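Local coordinates for actin-binding protein, cofilin/tropomyosin family protein, putative (Entamoeba histolytica, PDB 4LIZ), which binds actin filaments and stabilises them, and may contribute to phagocytosis and pseudopod formation by helping to maintain filamentous actin, at residues 3-9 against 36-40; 113-117 against 129-133; 55-60 against 84-90. One frame throughout, in Å; residues are numbered along the deposited sequence.

Contact 1 of 3, residues 3-9 against 36-40; sequences GFDLSEV and NKLVV
Phe4 lays one face of its ring on the side chain of Asn36, whose CB stands 3.4 Å from the ring centroid and 8° off the normal, a CH-pi contact. The Asn36 amide continues the stack, its plane 14° from that of the ring. Beside this stack the two backbones meet in a single beta bridge between Asp5 and Lys37: Asp5 N donates to Asn36 O at 2.8 Å in a practically straight bond, and Leu38 N donates to Asp5 O at 3.1 Å. On the inner side Leu38 is the shared apolar partner, its CD1 touching Leu6 CD2 at 3.8 Å and Phe4 CD2, its CD2 meeting Val9 CG2. On the outer side Asp5 and Lys37 lie side by side and point the same way, each with CG anti to its backbone N (chi1 179° in Lys37) and the lysine extended beyond it, but NZ makes a salt bridge with neither Asp5 nor Glu8.

A second shell fixes these groups. Asp5 OD1 takes both Ser7 N and Ser7 OG, the former closing an Asx turn just ahead of helix 10-17. Water 1 gives hydrogens to Asp5 O and Leu38 O and accepts from Glu8 N at 2.9 Å, carrying on the link where the bridge stops. Water 3 joins Glu8 OE1 to Val40 N; water 2 joins Ser7 OG to Glu8 OE2 and, weakly, to Lys37 NZ. Farther in, Leu38 and Val9 rest on Phe29 of strand 26-32, and Phe4 on Leu101 of helix 92-108. The N-terminal segment thus lies along outer strand 37-44 of the ADF-homology sheet. Its chemistry implies a seam held by two backbone bonds, by apolar packing round Leu38 and by bridging waters, to which the nearby opposite charges probably add a modest, solvent-screened attraction.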
loop_
_atom_site.group_PDB
_atom_site.type_symbol
_atom_site.label_atom_id
_atom_site.label_comp_id
_atom_site.label_asym_id
_atom_site.label_seq_id
_atom_site.Cartn_x
_atom_site.Cartn_y
_atom_site.Cartn_z
ATOM N N GLY A 3 6.002 -18.005 0.181
ATOM C CA GLY A 3 5.174 -18.976 -0.487
ATOM C C GLY A 3 3.921 -18.446 -1.147
ATOM O O GLY A 3 3.067 -19.197 -1.511
ATOM N N PHE A 4 3.779 -17.132 -1.207
ATOM C CA PHE A 4 2.626 -16.530 -1.836
ATOM C C PHE A 4 2.927 -16.209 -3.292
ATOM O O PHE A 4 4.002 -15.798 -3.582
ATOM C CB PHE A 4 2.240 -15.232 -1.103
ATOM C CG PHE A 4 1.294 -15.439 0.021
ATOM C CD1 PHE A 4 1.723 -16.010 1.195
ATOM C CD2 PHE A 4 -0.004 -15.120 -0.100
ATOM C CE1 PHE A 4 0.849 -16.231 2.218
ATOM C CE2 PHE A 4 -0.870 -15.328 0.923
ATOM C CZ PHE A 4 -0.448 -15.889 2.082
ATOM N N ASP A 5 1.928 -16.408 -4.150
ATOM C CA ASP A 5 1.963 -15.990 -5.542
ATOM C C ASP A 5 1.717 -14.469 -5.603
ATOM O O ASP A 5 0.665 -14.019 -5.250
ATOM C CB ASP A 5 0.908 -16.780 -6.292
ATOM C CG ASP A 5 0.688 -16.311 -7.753
ATOM O OD1 ASP A 5 1.383 -15.459 -8.249
ATOM O OD2 ASP A 5 -0.162 -16.963 -8.390
ATOM N N LEU A 6 2.739 -13.790 -6.077
ATOM C CA LEU A 6 2.721 -12.295 -6.237
ATOM C C LEU A 6 2.590 -11.821 -7.668
ATOM O O LEU A 6 2.842 -10.662 -7.979
ATOM C CB LEU A 6 3.954 -11.640 -5.568
ATOM C CG LEU A 6 4.219 -11.912 -4.106
ATOM C CD1 LEU A 6 5.321 -11.013 -3.587
ATOM C CD2 LEU A 6 2.968 -11.898 -3.291
ATOM N N SER A 7 2.188 -12.752 -8.562
ATOM C CA SER A 7 2.042 -12.453 -9.987
ATOM C C SER A 7 1.172 -11.231 -10.302
ATOM O O SER A 7 1.365 -10.613 -11.383
ATOM C CB SER A 7 1.592 -13.691 -10.743
ATOM O OG SER A 7 0.388 -14.179 -10.387
ATOM N N GLU A 8 0.199 -10.930 -9.484
ATOM C CA GLU A 8 -0.732 -9.811 -9.669
ATOM C C GLU A 8 -0.193 -8.456 -9.264
ATOM O O GLU A 8 -0.851 -7.454 -9.456
ATOM C CB GLU A 8 -2.111 -10.056 -9.057
ATOM C CG GLU A 8 -2.881 -11.247 -9.562
ATOM C CD GLU A 8 -3.413 -10.921 -10.945
ATOM O OE1 GLU A 8 -4.086 -9.871 -11.081
ATOM O OE2 GLU A 8 -3.106 -11.702 -11.814
ATOM N N VAL A 9 0.961 -8.400 -8.634
ATOM C CA VAL A 9 1.462 -7.173 -8.012
ATOM C C VAL A 9 2.142 -6.187 -8.919
ATOM O O VAL A 9 1.944 -4.999 -8.872
ATOM C CB VAL A 9 2.338 -7.505 -6.747
ATOM C CG1 VAL A 9 2.872 -6.227 -6.118
ATOM C CG2 VAL A 9 1.552 -8.353 -5.768
ATOM N N ASN A 36 -2.276 -19.630 -1.881
ATOM C CA ASN A 36 -1.833 -18.348 -1.308
ATOM C C ASN A 36 -1.427 -17.435 -2.506
ATOM O O ASN A 36 -0.403 -17.712 -3.157
ATOM C CB ASN A 36 -0.642 -18.599 -0.385
ATOM C CG ASN A 36 -1.065 -19.410 0.848
ATOM O OD1 ASN A 36 -2.240 -19.495 1.181
ATOM N ND2 ASN A 36 -0.092 -19.979 1.510
ATOM N N LYS A 37 -2.158 -16.321 -2.564
ATOM C CA LYS A 37 -1.968 -15.377 -3.685
ATOM C C LYS A 37 -2.465 -13.990 -3.298
ATOM O O LYS A 37 -3.445 -13.879 -2.608
ATOM C CB LYS A 37 -2.839 -15.886 -4.882
ATOM C CG LYS A 37 -2.813 -15.066 -6.098
ATOM C CD LYS A 37 -3.715 -15.726 -7.199
ATOM C CE LYS A 37 -3.303 -15.052 -8.484
ATOM N NZ LYS A 37 -4.327 -15.195 -9.535
ATOM N N LEU A 38 -1.824 -12.942 -3.827
ATOM C CA LEU A 38 -2.384 -11.623 -3.752
ATOM C C LEU A 38 -3.278 -11.339 -4.983
ATOM O O LEU A 38 -2.989 -11.830 -6.094
ATOM C CB LEU A 38 -1.254 -10.583 -3.716
ATOM C CG LEU A 38 -0.850 -10.139 -2.291
ATOM C CD1 LEU A 38 -0.391 -11.313 -1.526
ATOM C CD2 LEU A 38 0.131 -9.058 -2.320
ATOM N N VAL A 39 -4.305 -10.602 -4.758
ATOM C CA VAL A 39 -5.235 -10.186 -5.825
ATOM C C VAL A 39 -5.459 -8.711 -5.721
ATOM O O VAL A 39 -5.294 -8.085 -4.640
ATOM C CB VAL A 39 -6.570 -10.962 -5.745
ATOM C CG1 VAL A 39 -6.242 -12.477 -5.956
ATOM C CG2 VAL A 39 -7.366 -10.681 -4.483
ATOM N N VAL A 40 -5.950 -8.084 -6.775
ATOM C CA VAL A 40 -6.353 -6.692 -6.692
ATOM C C VAL A 40 -7.747 -6.546 -6.082
ATOM O O VAL A 40 -8.695 -7.065 -6.608
ATOM C CB VAL A 40 -6.378 -6.040 -8.084
ATOM C CG1 VAL A 40 -6.995 -4.668 -8.026
ATOM C CG2 VAL A 40 -4.981 -5.957 -8.607
HETATM O O HOH W 1 -0.541 -12.353 -7.097
HETATM O O HOH W 2 -1.964 -14.082 -11.602
HETATM O O HOH W 3 -6.202 -9.382 -9.348
#

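Contact 2 of 3, residues 113-117 against 129-133; sequences HIELH and IAAKI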
loop_
_atom_site.group_PDB
_atom_site.type_symbol
_atom_site.label_atom_id
_atom_site.label_comp_id
_atom_site.label_asym_id
_atom_site.label_seq_id
_atom_site.Cartn_x
_atom_site.Cartn_y
_atom_site.Cartn_z
ATOM N N HIS A 113 8.529 6.143 -0.694
ATOM C CA HIS A 113 9.076 7.139 0.169
ATOM C C HIS A 113 8.747 6.994 1.587
ATOM O O HIS A 113 9.526 7.435 2.446
ATOM C CB HIS A 113 8.637 8.501 -0.328
ATOM C CG HIS A 113 9.169 8.792 -1.673
ATOM N ND1 HIS A 113 8.497 8.458 -2.822
ATOM C CD2 HIS A 113 10.368 9.307 -2.067
ATOM C CE1 HIS A 113 9.251 8.729 -3.865
ATOM N NE2 HIS A 113 10.380 9.293 -3.426
ATOM N N ILE A 114 7.628 6.333 1.938
ATOM C CA ILE A 114 7.252 6.048 3.253
ATOM C C ILE A 114 6.583 4.704 3.284
ATOM O O ILE A 114 5.904 4.256 2.318
ATOM C CB ILE A 114 6.414 7.041 3.937
ATOM C CG1 ILE A 114 5.142 7.273 3.224
ATOM C CG2 ILE A 114 7.125 8.420 4.133
ATOM C CD1 ILE A 114 4.127 7.983 4.101
ATOM N N GLU A 115 6.740 3.956 4.377
ATOM C CA GLU A 115 6.098 2.720 4.679
ATOM C C GLU A 115 5.370 2.829 5.995
ATOM O O GLU A 115 5.939 3.369 6.989
ATOM C CB GLU A 115 7.137 1.570 4.815
ATOM C CG GLU A 115 6.559 0.315 5.386
ATOM C CD GLU A 115 7.516 -0.888 5.438
ATOM O OE1 GLU A 115 8.716 -0.686 5.046
ATOM O OE2 GLU A 115 7.036 -1.945 5.852
ATOM N N LEU A 116 4.126 2.414 6.044
ATOM C CA LEU A 116 3.275 2.483 7.223
ATOM C C LEU A 116 2.665 1.142 7.454
ATOM O O LEU A 116 2.185 0.457 6.496
ATOM C CB LEU A 116 2.128 3.468 7.073
ATOM C CG LEU A 116 2.573 4.843 6.564
ATOM C CD1 LEU A 116 1.554 5.637 5.730
ATOM C CD2 LEU A 116 3.216 5.519 7.725
ATOM N N HIS A 117 2.586 0.659 8.677
ATOM C CA HIS A 117 1.821 -0.440 9.031
ATOM C C HIS A 117 0.576 0.038 9.835
ATOM O O HIS A 117 0.740 0.790 10.857
ATOM C CB HIS A 117 2.581 -1.476 9.931
ATOM C CG HIS A 117 1.786 -2.669 10.278
ATOM N ND1 HIS A 117 1.298 -3.579 9.367
ATOM C CD2 HIS A 117 1.266 -3.066 11.463
ATOM C CE1 HIS A 117 0.586 -4.493 9.947
ATOM N NE2 HIS A 117 0.553 -4.193 11.239
ATOM N N ILE A 129 0.684 11.683 7.285
ATOM C CA ILE A 129 1.530 11.073 6.262
ATOM C C ILE A 129 2.230 12.200 5.472
ATOM O O ILE A 129 3.433 12.139 5.160
ATOM C CB ILE A 129 0.609 10.265 5.372
ATOM C CG1 ILE A 129 0.130 9.080 6.106
ATOM C CG2 ILE A 129 1.356 9.871 4.067
ATOM C CD1 ILE A 129 -0.981 8.284 5.490
ATOM N N ALA A 130 1.607 13.328 5.093
ATOM C CA ALA A 130 2.205 14.436 4.439
ATOM C C ALA A 130 3.345 14.996 5.234
ATOM O O ALA A 130 4.377 15.288 4.665
ATOM C CB ALA A 130 1.129 15.507 4.161
ATOM N N ALA A 131 3.182 15.098 6.568
ATOM C CA ALA A 131 4.291 15.639 7.396
ATOM C C ALA A 131 5.474 14.630 7.395
ATOM O O ALA A 131 6.605 15.073 7.305
ATOM C CB ALA A 131 3.757 15.880 8.773
ATOM N N LYS A 132 5.181 13.366 7.443
ATOM C CA LYS A 132 6.227 12.287 7.413
ATOM C C LYS A 132 6.984 12.333 6.145
ATOM O O LYS A 132 8.224 12.214 6.139
ATOM C CB LYS A 132 5.681 10.962 7.763
ATOM C CG LYS A 132 6.703 9.824 7.907
ATOM C CD LYS A 132 5.904 8.505 7.941
ATOM C CE LYS A 132 6.854 7.304 7.906
ATOM N NZ LYS A 132 7.511 7.091 9.251
ATOM N N ILE A 133 6.303 12.501 5.009
ATOM C CA ILE A 133 6.931 12.656 3.703
ATOM C C ILE A 133 7.842 13.870 3.662
ATOM O O ILE A 133 8.971 13.781 3.141
ATOM C CB ILE A 133 5.865 12.705 2.594
ATOM C CG1 ILE A 133 5.250 11.345 2.361
ATOM C CG2 ILE A 133 6.449 13.125 1.205
ATOM C CD1 ILE A 133 4.021 11.385 1.522
#
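Ile129 opens the packing of helix 126-137 against outer strand 114-118 of the ADF-homology fold, in which helices flank a central mixed sheet. Helix and strand run roughly antiparallel, their segment axes 142° apart and 9.8 Å at closest approach. Both branches of Ile129 are used: CG2 presses on Ile114 CD1 at 3.4 Å, tighter than normal van der Waals contact, while CD1 meets Leu116 CD1 at 3.7 Å. Ile114 and Ile129 cross at about a right angle.

Three residues on, Lys132 lays its aliphatic chain on Ile114 and Leu116. CD and CE pass Leu116 CD2 in the opposite direction, and CE also lies 3.9 Å from Ile114 CG2; the bend at the last torsion (chi4 76°) turns NZ off the line of the chain. Ile133 also packs on Ile114, again at about a right angle, and reaches Thr67 and Ser69 of strand 60-69, as Ile129 reaches Tyr65, so the helix spans several strands. Strand 76-85 lies between, hydrogen-bonded through Phe81 to Ile114 and Leu116. Ile133 CG1 sits 3.9 Å from both Ile114 CG2 and Ile114 CD1.

Contact 3 of 3, residues 55-60 against 84-90; sequences LKEDAL and WAGEGIK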
loop_
_atom_site.group_PDB
_atom_site.type_symbol
_atom_site.label_atom_id
_atom_site.label_comp_id
_atom_site.label_asym_id
_atom_site.label_seq_id
_atom_site.Cartn_x
_atom_site.Cartn_y
_atom_site.Cartn_z
ATOM N N LEU A 55 -10.011 -0.670 2.616
ATOM C CA LEU A 55 -9.406 -1.477 3.680
ATOM C C LEU A 55 -10.482 -2.100 4.585
ATOM O O LEU A 55 -11.288 -1.297 5.071
ATOM C CB LEU A 55 -8.425 -0.662 4.448
ATOM C CG LEU A 55 -7.199 -0.202 3.672
ATOM C CD1 LEU A 55 -6.288 0.737 4.489
ATOM C CD2 LEU A 55 -6.389 -1.346 3.167
ATOM N N LYS A 56 -10.445 -3.357 4.837
ATOM C CA LYS A 56 -11.536 -4.096 5.527
ATOM C C LYS A 56 -11.037 -4.553 6.903
ATOM O O LYS A 56 -9.915 -5.015 7.086
ATOM C CB LYS A 56 -11.973 -5.247 4.690
ATOM C CG LYS A 56 -12.500 -4.932 3.296
ATOM C CD LYS A 56 -13.603 -3.858 3.371
ATOM C CE LYS A 56 -14.109 -3.489 1.970
ATOM N NZ LYS A 56 -14.551 -2.077 2.032
ATOM N N GLU A 57 -11.908 -4.335 7.895
ATOM C CA GLU A 57 -11.569 -4.650 9.273
ATOM C C GLU A 57 -11.204 -6.066 9.524
ATOM O O GLU A 57 -10.405 -6.344 10.454
ATOM C CB GLU A 57 -12.832 -4.333 10.152
ATOM C CG GLU A 57 -12.466 -4.325 11.649
ATOM C CD GLU A 57 -13.631 -4.427 12.603
ATOM O OE1 GLU A 57 -14.779 -4.093 12.203
ATOM O OE2 GLU A 57 -13.343 -4.825 13.761
ATOM N N ASP A 58 -11.636 -6.977 8.729
ATOM C CA ASP A 58 -11.336 -8.394 8.878
ATOM C C ASP A 58 -10.312 -8.994 7.957
ATOM O O ASP A 58 -10.223 -10.211 7.788
ATOM C CB ASP A 58 -12.619 -9.214 8.866
ATOM C CG ASP A 58 -13.268 -9.234 7.530
ATOM O OD1 ASP A 58 -12.928 -8.376 6.693
ATOM O OD2 ASP A 58 -14.086 -10.134 7.285
ATOM N N ALA A 59 -9.483 -8.091 7.317
ATOM C CA ALA A 59 -8.608 -8.530 6.287
ATOM C C ALA A 59 -7.138 -8.143 6.510
ATOM O O ALA A 59 -6.866 -7.136 7.133
ATOM C CB ALA A 59 -9.084 -7.947 4.916
ATOM N N LEU A 60 -6.303 -8.912 5.856
ATOM C CA LEU A 60 -4.859 -8.578 5.656
ATOM C C LEU A 60 -4.748 -8.011 4.216
ATOM O O LEU A 60 -5.099 -8.712 3.271
ATOM C CB LEU A 60 -4.033 -9.874 5.804
ATOM C CG LEU A 60 -2.562 -9.597 6.037
ATOM C CD1 LEU A 60 -1.694 -10.888 6.167
ATOM C CD2 LEU A 60 -1.950 -8.980 4.878
ATOM N N TRP A 84 -1.589 -3.557 5.990
ATOM C CA TRP A 84 -2.792 -3.437 6.758
ATOM C C TRP A 84 -3.133 -4.792 7.317
ATOM O O TRP A 84 -3.311 -5.801 6.614
ATOM C CB TRP A 84 -3.992 -2.988 5.857
ATOM C CG TRP A 84 -5.369 -3.127 6.460
ATOM C CD1 TRP A 84 -6.181 -4.120 6.301
ATOM C CD2 TRP A 84 -5.985 -2.164 7.321
ATOM N NE1 TRP A 84 -7.383 -3.885 6.963
ATOM C CE2 TRP A 84 -7.271 -2.657 7.588
ATOM C CE3 TRP A 84 -5.619 -0.924 7.821
ATOM C CZ2 TRP A 84 -8.156 -1.915 8.414
ATOM C CZ3 TRP A 84 -6.490 -0.183 8.634
ATOM C CH2 TRP A 84 -7.753 -0.713 8.909
ATOM N N ALA A 85 -3.374 -4.879 8.672
ATOM C CA ALA A 85 -3.823 -6.044 9.368
ATOM C C ALA A 85 -4.976 -5.609 10.230
ATOM O O ALA A 85 -4.765 -5.065 11.321
ATOM C CB ALA A 85 -2.708 -6.649 10.280
ATOM N N GLY A 86 -6.190 -5.803 9.741
ATOM C CA GLY A 86 -7.389 -5.337 10.423
ATOM C C GLY A 86 -7.540 -6.029 11.795
ATOM O O GLY A 86 -7.140 -7.206 11.918
ATOM N N GLU A 87 -8.200 -5.274 12.660
ATOM C CA GLU A 87 -8.331 -5.790 14.055
ATOM C C GLU A 87 -9.322 -6.907 14.132
ATOM O O GLU A 87 -9.328 -7.640 15.168
ATOM C CB GLU A 87 -8.654 -4.667 15.012
ATOM C CG GLU A 87 -7.360 -3.856 15.156
ATOM C CD GLU A 87 -7.511 -2.539 15.934
ATOM O OE1 GLU A 87 -8.638 -2.179 16.366
ATOM O OE2 GLU A 87 -6.468 -1.825 16.085
ATOM N N GLY A 88 -10.119 -7.165 13.123
ATOM C CA GLY A 88 -11.112 -8.236 12.974
ATOM C C GLY A 88 -10.635 -9.500 12.341
ATOM O O GLY A 88 -11.364 -10.394 12.118
ATOM N N ILE A 89 -9.330 -9.593 11.947
ATOM C CA ILE A 89 -8.845 -10.806 11.330
ATOM C C ILE A 89 -9.083 -11.998 12.310
ATOM O O ILE A 89 -8.729 -11.893 13.513
ATOM C CB ILE A 89 -7.322 -10.671 11.026
ATOM C CG1 ILE A 89 -7.057 -9.762 9.798
ATOM C CG2 ILE A 89 -6.777 -12.032 10.698
ATOM C CD1 ILE A 89 -5.604 -9.399 9.659
ATOM N N LYS A 90 -9.671 -13.013 11.769
ATOM C CA LYS A 90 -10.113 -14.156 12.607
ATOM C C LYS A 90 -8.992 -15.124 12.829
ATOM O O LYS A 90 -8.945 -15.713 13.899
ATOM C CB LYS A 90 -11.321 -14.871 11.932
ATOM C CG LYS A 90 -12.622 -14.041 11.873
ATOM C CD LYS A 90 -12.961 -13.218 13.127
ATOM C CE LYS A 90 -14.189 -12.258 12.918
ATOM N NZ LYS A 90 -14.012 -10.833 12.336
HETATM O O HOH W 4 -10.677 -12.732 9.014
#
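Trp84 NE1 donates a hydrogen bond to Lys56 O at 2.8 Å; the oxygen lies in the indole plane, but the donor stands 43° out of the carbonyl plane. Ala59 N reaches the same oxygen from the opposite face, closing the type I turn 56-59, so Lys56 O is gripped twice. Two more bonds cross: Gly86 N donates to Ala59 O at 3.0 Å, and Gly88 N to Glu57 O at 2.8 Å. Glycine suits both positions, for a CB on either would run into Glu57 O. Lys90 NZ bonds to Gly88 O within its own segment, in the carbonyl plane on a lone pair, and water 4 links the backbones at Asp58 O and Lys90 N.

Among apolar contacts, Leu55 covers one face of the indole, CB 4.0 Å from the centroid of the six-membered ring and CD1 against CE3. Ile89 CD1 nears Leu60 CB at 4.2 Å, and also touches the Ala59 backbone.

Leu60 and Ala85 form a non-hydrogen-bonded antiparallel pair at the open end of the 60-69/76-85 hairpin of the ADF-homology fold; Leu60 and Ile89 pack on Leu94 of helix 92-108, and Trp84 reaches Leu121 and strand 114-118.

Overall arrangement
All three contacts reach the five-stranded mixed sheet. Contact 1 borders its outer strand 37-44 and contact 2 its other outer strand 114-118, on opposite sides of the chain's centre, their centres about 24 Å apart. Contact 3 lies at the open end of the inner hairpin 60-69/76-85, its centre about 18 Å from that of contact 1 and 21 Å from that of contact 2. The F-loop, Asp71 to Arg76, probably important for stable binding to G- and F-actin, is at the hairpin's other end. Contacts 2 and 3 touch, His117 CE1 packing on Ala85 CB at 4.0 Å. Helix 92-108 touches all three contacts. The bound sodium ion is about 14 Å from the Val40 side chain of contact 1.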